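MRNA TRANSPORT REGULATOR Mtr2 (PDB 1Q42) forms an NTF2-fold partner of Mex67 and takes part in the transport of mRNA from the nucleus to the cytoplasm. Local coordinates at residues E30-R35 / V168-D173; K34-S39 / V121-K126; Q77-S82 / L89-K94; A125-D130 / M186-T191. All blocks are in the same frame, centred on the assembly; numbering follows the deposited sequence.

Contact 1. Residues E30-R35 / V168-D173; sequences EPFLKR and VNLVVD
F32 reaches from helix 29-40 to strand 164-173 and meets L170 and V172 with the far end of its ring. CB leaves the helix toward the strand, and chi1 of 160° swings CG away from the backbone N, so that the ring extends out from the helix surface. F32 CE2 lies 3.9 Å from L170 CD1 and 4.0 Å from V172 CG2. F32 CZ, one atom further on, fits against the fork of the valine, 3.9 Å from V172 CG1. The aliphatic groups come up obliquely to the ring, from the direction opposite to its own advance. The next residue, L33, slides past L170, and L33 CD2 reaches L170 CD1 at 4.1 Å. L170 CD1 is thus shared by both helix residues. On the outer side of the helix, K34 NZ binds E30 OE2 at 2.9 Å through the anti lone pair of the carboxylate, a salt bridge one turn apart that takes no part in the packing. I183, I182 and V176 pack around F32 as well, while L33 leans on L105 and Y108 of strand 101-113. The axes of segments 30-35 and 168-173 run at 114°, 12.4 Å apart at closest approach, a spacing bridged by apolar side chains. A helix laid across the sheet in this way, its buried residues facing the inner side of the strands, belongs to the NTF2 fold.

Contact 2. Residues K34-S39 / V121-K126; sequences KRFLAS and VHFSAK
F123 projects from strand 118-129 into the angle between F36 and L37, two successive residues of helix 29-40, and its outer end makes the close contacts. L37 CD2 rests 3.8 Å from both F123 CZ and F123 CE1, approaching the ring obliquely, and L37 CD1 adds a looser touch on F123 CE1 at 4.1 Å. F36 meets the same ring differently: F36 CE2 lies 4.0 Å from F123 CZ, and each of these atoms is near the plane of the other ring, so the two rings meet edge to edge. The torsion of F123 explains its reach, since chi1 of 74° places CG between the backbone N and the carbonyl carbon and tips the ring up to the helix. This is the core of the NTF2 fold, where the long N-terminal helix lies against the inner face of the curved sheet. Further out, V168 and Y108 also pack on F123, and I183 on F36. The carbonyl of F36 also receives a hydrogen bond from within the helix: S39 OG donates to F36 O at 2.7 Å, in the carbonyl plane and on a lone pair, with a C=O...donor angle of 135°. S39 OG has a second, weak bond with G63 N.

Contact 3. Residues Q77-S82 / L89-K94; sequences QPIIPS and LQFQKK
Q90 NE2 gives a hydrogen bond to I80 O, 2.9 Å long and fairly straight at 159°, and a second one to E85 O, so this amide nitrogen is gripped by two backbone carbonyls. The bond to I80 O lies close to the plane of the amide but is tilted 34° from the plane of the carbonyl. The other end of the amide reaches the same residue through water: water 1 accepts from I80 N at 3.0 Å and donates to Q90 OE1 at 2.9 Å. Both backbone groups of I80 are thereby tied to one side chain, directly at its C=O and indirectly at its N-H, which fixes the rotation of the amide. Q90 can span the gap because its chain is extended beyond CG. Beneath it slides I79, a buried residue whose CB points at the helix. I79 CG2 lies 3.7 Å from Q90 CB, while I79 CD1 sits 3.7 Å from F91 CB, near the plane of the F91 ring. K94 CD passes more loosely at 4.2 Å from I79 CD1. S82 OG turns to E85 N. Backbone bonds between I79 and I72, together with packing of I79 and F91 on I72 and of F91 on V74, fasten segment 77-82 and helix 87-96 to strand 70-74, so the contact closes the connection from the short edge strand 77-78 into that helix.

Contact 4. Residues A125-D130 / M186-T191; sequences AKVRFD and MDYRFT
F190 and F129 advance on each other from opposite directions, and the outer ends of their rings meet with F190 CZ 4.0 Å from F129 CZ. The approach is oblique to both rings. V127 enters differently: its side chain crosses F190 at about a right angle, and V127 CG1 lies 4.1 Å from F190 CE1, again oblique to that ring. A single methyl of the valine makes this touch, because chi1 of 67° sets CG1 between the backbone N and the carbonyl carbon. V127 CG1 also rests 4.1 Å from Y188 OH, a packing contact only, since the hydroxyl has its polar partner in H103 NE2. V127 CG1 thus rests against the ends of two aromatic side chains that leave strand 183-192 two residues apart. The strands do not adjoin: strand 164-173 runs between them in the sheet, and the axes of segments 125-129 and 186-190 pass at 9.8 Å, at 68°. Such an angle over just two strand steps reflects the strong twist and curl of the NTF2-fold sheet, whose hollow inner side these residues help to fill. F164 of the middle strand joins the cluster, edge-to-face with F129 and with its plane at about 50° to that of F190. W95 of helix 87-96 meets Y188 edge-to-face. On the same strand as Y188, R189 NH1 forms a salt bridge with D187 OD2 at 3.1 Å, D187 OD1 stands over one face of the guanidinium group, toward its rim, and D187 OD2 receives a further hydrogen bond from N169 ND2.

Overall arrangement
Contacts 1 and 2 follow helix 29-40 across adjacent strands, their centres 6 Å apart; the strands pair through V168 N to F123 O at 2.9 Å, and L33 CD2 packs on F123 CD2 at 3.6 Å. Contact 4, centred 9 Å from contact 2, continues this core along the sheet, meeting contact 1 where N169 O accepts from D187 N. M186 links the rest, its SD 3.4 Å from F36 CZ and its CE 3.6 Å from F91 CE1, so contact 3, about 17 Å from contact 4 between centres, adjoins the same interior. In NTF2-like heterodimers the partner packs on the outer sheet face, which probably holds here for Mex67.

Contact 1. Residues E30-R35 / V168-D173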
# COMPACT_ATOMS: atom_id res chain seq x y z
N GLU A 30 4.60 -11.84 8.66
CA GLU A 30 3.50 -11.05 9.22
C GLU A 30 3.87 -9.60 9.56
O GLU A 30 3.12 -8.68 9.22
CB GLU A 30 2.86 -11.74 10.42
CG GLU A 30 1.61 -11.02 10.94
CD GLU A 30 0.73 -11.90 11.82
OE1 GLU A 30 0.81 -13.14 11.72
OE2 GLU A 30 -0.06 -11.33 12.61
N PRO A 31 5.00 -9.37 10.24
CA PRO A 31 5.46 -7.99 10.46
C PRO A 31 5.70 -7.21 9.17
O PRO A 31 5.36 -6.03 9.14
CB PRO A 31 6.78 -8.16 11.24
CG PRO A 31 6.84 -9.57 11.66
CD PRO A 31 5.90 -10.36 10.84
N PHE A 32 6.24 -7.85 8.13
CA PHE A 32 6.44 -7.19 6.84
C PHE A 32 5.12 -6.72 6.24
O PHE A 32 5.03 -5.58 5.78
CB PHE A 32 7.15 -8.10 5.84
CG PHE A 32 6.97 -7.68 4.40
CD1 PHE A 32 7.53 -6.49 3.93
CD2 PHE A 32 6.24 -8.46 3.51
CE1 PHE A 32 7.36 -6.09 2.60
CE2 PHE A 32 6.07 -8.06 2.18
CZ PHE A 32 6.64 -6.88 1.74
N LEU A 33 4.11 -7.58 6.25
CA LEU A 33 2.80 -7.22 5.70
C LEU A 33 2.15 -6.09 6.47
O LEU A 33 1.54 -5.20 5.88
CB LEU A 33 1.86 -8.43 5.66
CG LEU A 33 2.27 -9.56 4.72
CD1 LEU A 33 1.27 -10.72 4.80
CD2 LEU A 33 2.42 -9.09 3.26
N LYS A 34 2.29 -6.11 7.79
CA LYS A 34 1.73 -5.06 8.62
C LYS A 34 2.40 -3.71 8.35
O LYS A 34 1.73 -2.68 8.30
CB LYS A 34 1.77 -5.46 10.09
CG LYS A 34 0.76 -6.54 10.38
CD LYS A 34 0.84 -7.07 11.80
CE LYS A 34 -0.49 -7.71 12.20
NZ LYS A 34 -0.37 -8.56 13.40
N ARG A 35 3.71 -3.74 8.13
CA ARG A 35 4.45 -2.53 7.78
C ARG A 35 4.02 -1.97 6.41
O ARG A 35 3.85 -0.77 6.24
CB ARG A 35 5.95 -2.80 7.76
CG ARG A 35 6.60 -2.76 9.11
CD ARG A 35 8.12 -2.75 9.03
NE ARG A 35 8.64 -4.07 8.70
CZ ARG A 35 9.26 -4.41 7.58
NH1 ARG A 35 9.45 -3.54 6.58
NH2 ARG A 35 9.69 -5.66 7.43
N VAL A 168 -4.51 -9.14 -2.01
CA VAL A 168 -3.28 -8.59 -2.53
C VAL A 168 -2.33 -9.75 -2.82
O VAL A 168 -2.20 -10.66 -2.01
CB VAL A 168 -2.61 -7.63 -1.51
CG1 VAL A 168 -1.30 -7.11 -2.06
CG2 VAL A 168 -3.52 -6.49 -1.17
N ASN A 169 -1.69 -9.70 -3.98
CA ASN A 169 -0.63 -10.62 -4.34
C ASN A 169 0.66 -9.83 -4.54
O ASN A 169 0.70 -8.89 -5.29
CB ASN A 169 -0.98 -11.37 -5.64
CG ASN A 169 -2.13 -12.33 -5.47
OD1 ASN A 169 -2.08 -13.23 -4.63
ND2 ASN A 169 -3.17 -12.15 -6.26
N LEU A 170 1.71 -10.21 -3.82
CA LEU A 170 3.02 -9.57 -3.92
C LEU A 170 4.06 -10.60 -4.37
O LEU A 170 3.98 -11.77 -4.00
CB LEU A 170 3.45 -9.04 -2.55
CG LEU A 170 2.60 -8.00 -1.81
CD1 LEU A 170 3.31 -7.59 -0.49
CD2 LEU A 170 2.28 -6.80 -2.64
N VAL A 171 5.03 -10.17 -5.17
CA VAL A 171 6.25 -10.93 -5.37
C VAL A 171 7.36 -10.04 -4.80
O VAL A 171 7.54 -8.90 -5.25
CB VAL A 171 6.50 -11.26 -6.84
CG1 VAL A 171 7.76 -12.11 -6.98
CG2 VAL A 171 5.29 -11.99 -7.44
N VAL A 172 8.07 -10.54 -3.79
CA VAL A 172 8.97 -9.73 -2.97
C VAL A 172 10.33 -10.38 -2.88
O VAL A 172 10.42 -11.60 -2.82
CB VAL A 172 8.42 -9.56 -1.52
CG1 VAL A 172 9.22 -8.51 -0.76
CG2 VAL A 172 6.94 -9.21 -1.53
N ASP A 173 11.40 -9.59 -2.85
CA ASP A 173 12.75 -10.12 -2.65
C ASP A 173 12.82 -10.83 -1.30
O ASP A 173 12.17 -10.42 -0.34
CB ASP A 173 13.78 -8.98 -2.69
CG ASP A 173 14.09 -8.50 -4.10
OD1 ASP A 173 13.55 -9.05 -5.08
OD2 ASP A 173 14.88 -7.55 -4.32

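Contact 2. Residues K34-S39 / V121-K126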
# COMPACT_ATOMS: atom_id res chain seq x y z
N LYS A 34 2.29 -6.11 7.79
CA LYS A 34 1.73 -5.06 8.62
C LYS A 34 2.40 -3.71 8.35
O LYS A 34 1.73 -2.68 8.30
CB LYS A 34 1.77 -5.46 10.09
CG LYS A 34 0.76 -6.54 10.38
CD LYS A 34 0.84 -7.07 11.80
CE LYS A 34 -0.49 -7.71 12.20
NZ LYS A 34 -0.37 -8.56 13.40
N ARG A 35 3.71 -3.74 8.13
CA ARG A 35 4.45 -2.53 7.78
C ARG A 35 4.02 -1.97 6.41
O ARG A 35 3.85 -0.77 6.24
CB ARG A 35 5.95 -2.80 7.76
CG ARG A 35 6.60 -2.76 9.11
CD ARG A 35 8.12 -2.75 9.03
NE ARG A 35 8.64 -4.07 8.70
CZ ARG A 35 9.26 -4.41 7.58
NH1 ARG A 35 9.45 -3.54 6.58
NH2 ARG A 35 9.69 -5.66 7.43
N PHE A 36 3.85 -2.87 5.44
CA PHE A 36 3.37 -2.49 4.11
C PHE A 36 1.99 -1.82 4.20
O PHE A 36 1.78 -0.72 3.69
CB PHE A 36 3.33 -3.73 3.22
CG PHE A 36 2.64 -3.50 1.92
CD1 PHE A 36 3.24 -2.73 0.94
CD2 PHE A 36 1.38 -4.01 1.69
CE1 PHE A 36 2.59 -2.50 -0.26
CE2 PHE A 36 0.73 -3.79 0.49
CZ PHE A 36 1.34 -3.04 -0.47
N LEU A 37 1.06 -2.44 4.92
CA LEU A 37 -0.26 -1.85 5.10
C LEU A 37 -0.23 -0.53 5.87
O LEU A 37 -0.96 0.39 5.54
CB LEU A 37 -1.20 -2.85 5.81
CG LEU A 37 -1.50 -4.10 4.97
CD1 LEU A 37 -2.34 -5.11 5.75
CD2 LEU A 37 -2.16 -3.76 3.63
N ALA A 38 0.61 -0.43 6.90
CA ALA A 38 0.76 0.84 7.64
C ALA A 38 1.19 1.99 6.73
O ALA A 38 0.74 3.14 6.90
CB ALA A 38 1.74 0.68 8.84
N SER A 39 2.03 1.67 5.76
CA SER A 39 2.50 2.63 4.79
C SER A 39 1.37 3.13 3.87
O SER A 39 1.41 4.27 3.41
CB SER A 39 3.70 2.08 3.99
OG SER A 39 3.35 1.32 2.84
N VAL A 121 3.57 -13.87 -2.03
CA VAL A 121 2.70 -13.81 -0.85
C VAL A 121 1.31 -13.40 -1.29
O VAL A 121 1.15 -12.40 -1.99
CB VAL A 121 3.15 -12.74 0.15
CG1 VAL A 121 2.24 -12.75 1.39
CG2 VAL A 121 4.54 -12.95 0.53
N HIS A 122 0.30 -14.16 -0.87
CA HIS A 122 -1.09 -13.76 -1.04
C HIS A 122 -1.64 -13.40 0.33
O HIS A 122 -1.43 -14.12 1.30
CB HIS A 122 -1.89 -14.92 -1.63
CG HIS A 122 -3.37 -14.71 -1.56
ND1 HIS A 122 -4.13 -15.15 -0.50
CD2 HIS A 122 -4.21 -14.05 -2.39
CE1 HIS A 122 -5.39 -14.79 -0.69
NE2 HIS A 122 -5.47 -14.15 -1.84
N PHE A 123 -2.32 -12.26 0.43
CA PHE A 123 -2.99 -11.94 1.67
C PHE A 123 -4.35 -11.32 1.42
O PHE A 123 -4.63 -10.83 0.32
CB PHE A 123 -2.10 -11.10 2.60
CG PHE A 123 -1.92 -9.64 2.21
CD1 PHE A 123 -2.86 -8.68 2.59
CD2 PHE A 123 -0.77 -9.21 1.56
CE1 PHE A 123 -2.66 -7.33 2.29
CE2 PHE A 123 -0.58 -7.86 1.25
CZ PHE A 123 -1.54 -6.93 1.63
N SER A 124 -5.20 -11.44 2.42
CA SER A 124 -6.53 -10.86 2.42
C SER A 124 -6.60 -9.90 3.60
O SER A 124 -5.93 -10.10 4.60
CB SER A 124 -7.57 -11.97 2.54
OG SER A 124 -7.45 -12.87 1.44
N ALA A 125 -7.37 -8.83 3.46
CA ALA A 125 -7.59 -7.86 4.53
C ALA A 125 -8.98 -7.29 4.38
O ALA A 125 -9.66 -7.52 3.35
CB ALA A 125 -6.55 -6.74 4.48
N LYS A 126 -9.42 -6.58 5.41
CA LYS A 126 -10.53 -5.63 5.26
C LYS A 126 -9.98 -4.22 5.39
O LYS A 126 -9.01 -3.98 6.09
CB LYS A 126 -11.66 -5.86 6.24
CG LYS A 126 -11.31 -6.04 7.67
CD LYS A 126 -12.48 -6.75 8.40
CE LYS A 126 -12.17 -6.91 9.87
NZ LYS A 126 -13.38 -7.21 10.67

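Contact 3. Residues Q77-S82 / L89-K94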
# COMPACT_ATOMS: atom_id res chain seq x y z
N GLN A 77 -6.46 -3.27 -13.45
CA GLN A 77 -5.86 -2.34 -14.40
C GLN A 77 -4.37 -2.13 -14.12
O GLN A 77 -4.02 -1.49 -13.13
CB GLN A 77 -6.58 -1.00 -14.33
CG GLN A 77 -7.97 -0.98 -15.00
CD GLN A 77 -9.12 -0.72 -14.02
OE1 GLN A 77 -9.31 0.41 -13.56
NE2 GLN A 77 -9.88 -1.77 -13.72
N PRO A 78 -3.49 -2.63 -14.98
CA PRO A 78 -2.06 -2.40 -14.80
C PRO A 78 -1.70 -0.93 -14.92
O PRO A 78 -2.31 -0.19 -15.70
CB PRO A 78 -1.41 -3.20 -15.93
CG PRO A 78 -2.47 -3.42 -16.88
CD PRO A 78 -3.75 -3.49 -16.15
N ILE A 79 -0.74 -0.51 -14.12
CA ILE A 79 -0.10 0.79 -14.28
C ILE A 79 0.95 0.60 -15.38
O ILE A 79 1.74 -0.34 -15.32
CB ILE A 79 0.52 1.25 -12.95
CG1 ILE A 79 -0.61 1.45 -11.93
CG2 ILE A 79 1.34 2.54 -13.14
CD1 ILE A 79 -0.19 1.98 -10.57
N ILE A 80 0.91 1.46 -16.39
CA ILE A 80 1.86 1.41 -17.49
C ILE A 80 2.91 2.51 -17.26
O ILE A 80 2.54 3.66 -17.06
CB ILE A 80 1.13 1.64 -18.84
CG1 ILE A 80 0.06 0.58 -19.09
CG2 ILE A 80 2.11 1.63 -20.01
CD1 ILE A 80 -1.02 1.04 -20.07
N PRO A 81 4.20 2.17 -17.33
CA PRO A 81 5.25 3.18 -17.12
C PRO A 81 5.12 4.23 -18.20
O PRO A 81 4.78 3.89 -19.32
CB PRO A 81 6.56 2.40 -17.26
CG PRO A 81 6.21 1.00 -17.69
CD PRO A 81 4.74 0.85 -17.65
N SER A 82 5.32 5.49 -17.86
CA SER A 82 5.39 6.54 -18.87
C SER A 82 6.82 7.08 -18.89
O SER A 82 7.57 6.92 -17.92
CB SER A 82 4.41 7.65 -18.57
OG SER A 82 4.86 8.46 -17.50
N LEU A 89 5.67 5.68 -8.75
CA LEU A 89 5.22 7.08 -8.63
C LEU A 89 3.78 7.24 -9.03
O LEU A 89 3.00 7.90 -8.34
CB LEU A 89 6.11 8.00 -9.47
CG LEU A 89 5.77 9.49 -9.51
CD1 LEU A 89 5.58 10.06 -8.10
CD2 LEU A 89 6.87 10.25 -10.25
N GLN A 90 3.39 6.64 -10.14
CA GLN A 90 1.99 6.67 -10.56
C GLN A 90 1.07 6.07 -9.50
O GLN A 90 -0.01 6.60 -9.25
CB GLN A 90 1.80 5.96 -11.88
CG GLN A 90 2.30 6.74 -13.06
CD GLN A 90 2.01 6.03 -14.34
OE1 GLN A 90 0.86 5.79 -14.68
NE2 GLN A 90 3.06 5.65 -15.03
N PHE A 91 1.48 4.96 -8.88
CA PHE A 91 0.68 4.35 -7.81
C PHE A 91 0.54 5.30 -6.64
O PHE A 91 -0.56 5.46 -6.08
CB PHE A 91 1.25 3.03 -7.30
CG PHE A 91 0.56 2.54 -6.07
CD1 PHE A 91 -0.67 1.91 -6.17
CD2 PHE A 91 1.09 2.77 -4.82
CE1 PHE A 91 -1.35 1.51 -5.04
CE2 PHE A 91 0.41 2.37 -3.69
CZ PHE A 91 -0.81 1.73 -3.81
N GLN A 92 1.63 5.95 -6.26
CA GLN A 92 1.59 6.85 -5.10
C GLN A 92 0.65 8.01 -5.37
O GLN A 92 -0.10 8.43 -4.48
CB GLN A 92 2.98 7.36 -4.75
CG GLN A 92 3.81 6.34 -3.99
CD GLN A 92 5.29 6.68 -3.88
OE1 GLN A 92 5.81 7.51 -4.63
NE2 GLN A 92 5.97 6.03 -2.93
N LYS A 93 0.67 8.51 -6.60
CA LYS A 93 -0.21 9.63 -6.97
C LYS A 93 -1.69 9.21 -6.97
O LYS A 93 -2.58 10.00 -6.63
CB LYS A 93 0.17 10.17 -8.34
CG LYS A 93 1.45 10.97 -8.35
CD LYS A 93 1.75 11.51 -9.75
CE LYS A 93 1.36 12.96 -9.92
NZ LYS A 93 2.10 13.60 -11.06
N LYS A 94 -1.94 7.95 -7.33
CA LYS A 94 -3.30 7.40 -7.34
C LYS A 94 -3.78 7.20 -5.93
O LYS A 94 -4.91 7.54 -5.60
CB LYS A 94 -3.33 6.05 -8.06
CG LYS A 94 -3.45 6.15 -9.57
CD LYS A 94 -3.27 4.79 -10.24
CE LYS A 94 -4.32 4.53 -11.30
NZ LYS A 94 -4.06 5.34 -12.52
O HOH W 1 -0.80 3.85 -16.03

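Contact 4. Residues A125-D130 / M186-T191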
# COMPACT_ATOMS: atom_id res chain seq x y z
N ALA A 125 -7.37 -8.83 3.46
CA ALA A 125 -7.59 -7.86 4.53
C ALA A 125 -8.98 -7.29 4.38
O ALA A 125 -9.66 -7.52 3.35
CB ALA A 125 -6.55 -6.74 4.48
N LYS A 126 -9.42 -6.58 5.41
CA LYS A 126 -10.53 -5.63 5.26
C LYS A 126 -9.98 -4.22 5.39
O LYS A 126 -9.01 -3.98 6.09
CB LYS A 126 -11.66 -5.86 6.24
CG LYS A 126 -11.31 -6.04 7.67
CD LYS A 126 -12.48 -6.75 8.40
CE LYS A 126 -12.17 -6.91 9.87
NZ LYS A 126 -13.38 -7.21 10.67
N VAL A 127 -10.58 -3.30 4.66
CA VAL A 127 -10.15 -1.91 4.67
C VAL A 127 -11.37 -1.01 4.72
O VAL A 127 -12.38 -1.30 4.11
CB VAL A 127 -9.23 -1.56 3.47
CG1 VAL A 127 -9.95 -1.63 2.14
CG2 VAL A 127 -8.62 -0.16 3.60
N ARG A 128 -11.26 0.08 5.48
CA ARG A 128 -12.27 1.11 5.45
C ARG A 128 -11.63 2.48 5.29
O ARG A 128 -10.41 2.63 5.45
CB ARG A 128 -13.16 1.07 6.68
CG ARG A 128 -12.47 1.02 8.00
CD ARG A 128 -13.45 0.60 9.08
NE ARG A 128 -12.85 0.63 10.41
CZ ARG A 128 -13.48 0.25 11.51
NH1 ARG A 128 -14.73 -0.22 11.46
NH2 ARG A 128 -12.85 0.30 12.68
N PHE A 129 -12.46 3.45 4.96
CA PHE A 129 -11.99 4.79 4.59
C PHE A 129 -12.71 5.89 5.33
O PHE A 129 -13.89 5.75 5.70
CB PHE A 129 -12.15 5.02 3.08
CG PHE A 129 -11.37 4.07 2.24
CD1 PHE A 129 -10.08 4.40 1.81
CD2 PHE A 129 -11.93 2.86 1.83
CE1 PHE A 129 -9.37 3.51 1.03
CE2 PHE A 129 -11.22 1.98 1.06
CZ PHE A 129 -9.93 2.31 0.64
N ASP A 130 -11.99 6.98 5.52
CA ASP A 130 -12.48 8.19 6.18
C ASP A 130 -13.62 8.81 5.37
O ASP A 130 -13.46 9.11 4.19
CB ASP A 130 -11.31 9.18 6.30
CG ASP A 130 -11.61 10.39 7.14
OD1 ASP A 130 -12.58 10.37 7.92
OD2 ASP A 130 -10.88 11.40 7.10
N MET A 186 2.97 -5.94 -7.36
CA MET A 186 1.81 -5.79 -6.46
C MET A 186 0.54 -5.83 -7.30
O MET A 186 0.40 -5.09 -8.28
CB MET A 186 1.86 -4.50 -5.65
CG MET A 186 0.58 -4.24 -4.82
SD MET A 186 0.70 -2.77 -3.83
CE MET A 186 0.52 -1.51 -5.06
N ASP A 187 -0.37 -6.71 -6.91
CA ASP A 187 -1.70 -6.81 -7.48
C ASP A 187 -2.65 -6.55 -6.30
O ASP A 187 -2.76 -7.38 -5.42
CB ASP A 187 -1.87 -8.21 -8.09
CG ASP A 187 -3.31 -8.60 -8.34
OD1 ASP A 187 -4.16 -7.74 -8.61
OD2 ASP A 187 -3.67 -9.79 -8.29
N TYR A 188 -3.27 -5.38 -6.29
CA TYR A 188 -4.19 -4.94 -5.24
C TYR A 188 -5.59 -4.88 -5.83
O TYR A 188 -5.80 -4.24 -6.86
CB TYR A 188 -3.75 -3.56 -4.74
CG TYR A 188 -4.52 -3.01 -3.56
CD1 TYR A 188 -3.98 -3.04 -2.28
CD2 TYR A 188 -5.75 -2.38 -3.73
CE1 TYR A 188 -4.68 -2.51 -1.20
CE2 TYR A 188 -6.45 -1.87 -2.66
CZ TYR A 188 -5.90 -1.93 -1.39
OH TYR A 188 -6.61 -1.42 -0.31
N ARG A 189 -6.55 -5.56 -5.21
CA ARG A 189 -7.88 -5.73 -5.79
C ARG A 189 -8.96 -5.65 -4.71
O ARG A 189 -8.87 -6.36 -3.74
CB ARG A 189 -7.95 -7.09 -6.48
CG ARG A 189 -9.12 -7.33 -7.38
CD ARG A 189 -8.99 -8.60 -8.18
NE ARG A 189 -8.30 -8.34 -9.45
CZ ARG A 189 -7.20 -8.97 -9.90
NH1 ARG A 189 -6.61 -9.96 -9.23
NH2 ARG A 189 -6.70 -8.59 -11.06
N PHE A 190 -9.98 -4.82 -4.86
CA PHE A 190 -11.15 -4.92 -4.00
C PHE A 190 -11.93 -6.18 -4.40
O PHE A 190 -12.24 -6.39 -5.58
CB PHE A 190 -12.08 -3.68 -4.13
CG PHE A 190 -11.50 -2.40 -3.59
CD1 PHE A 190 -10.76 -2.38 -2.42
CD2 PHE A 190 -11.77 -1.19 -4.22
CE1 PHE A 190 -10.23 -1.19 -1.94
CE2 PHE A 190 -11.27 0.00 -3.72
CZ PHE A 190 -10.49 -0.00 -2.58
N THR A 191 -12.21 -7.02 -3.41
CA THR A 191 -13.05 -8.21 -3.60
C THR A 191 -14.47 -8.02 -3.10
O THR A 191 -15.35 -8.83 -3.41
CB THR A 191 -12.43 -9.39 -2.88
OG1 THR A 191 -12.23 -9.05 -1.49
CG2 THR A 191 -11.05 -9.69 -3.42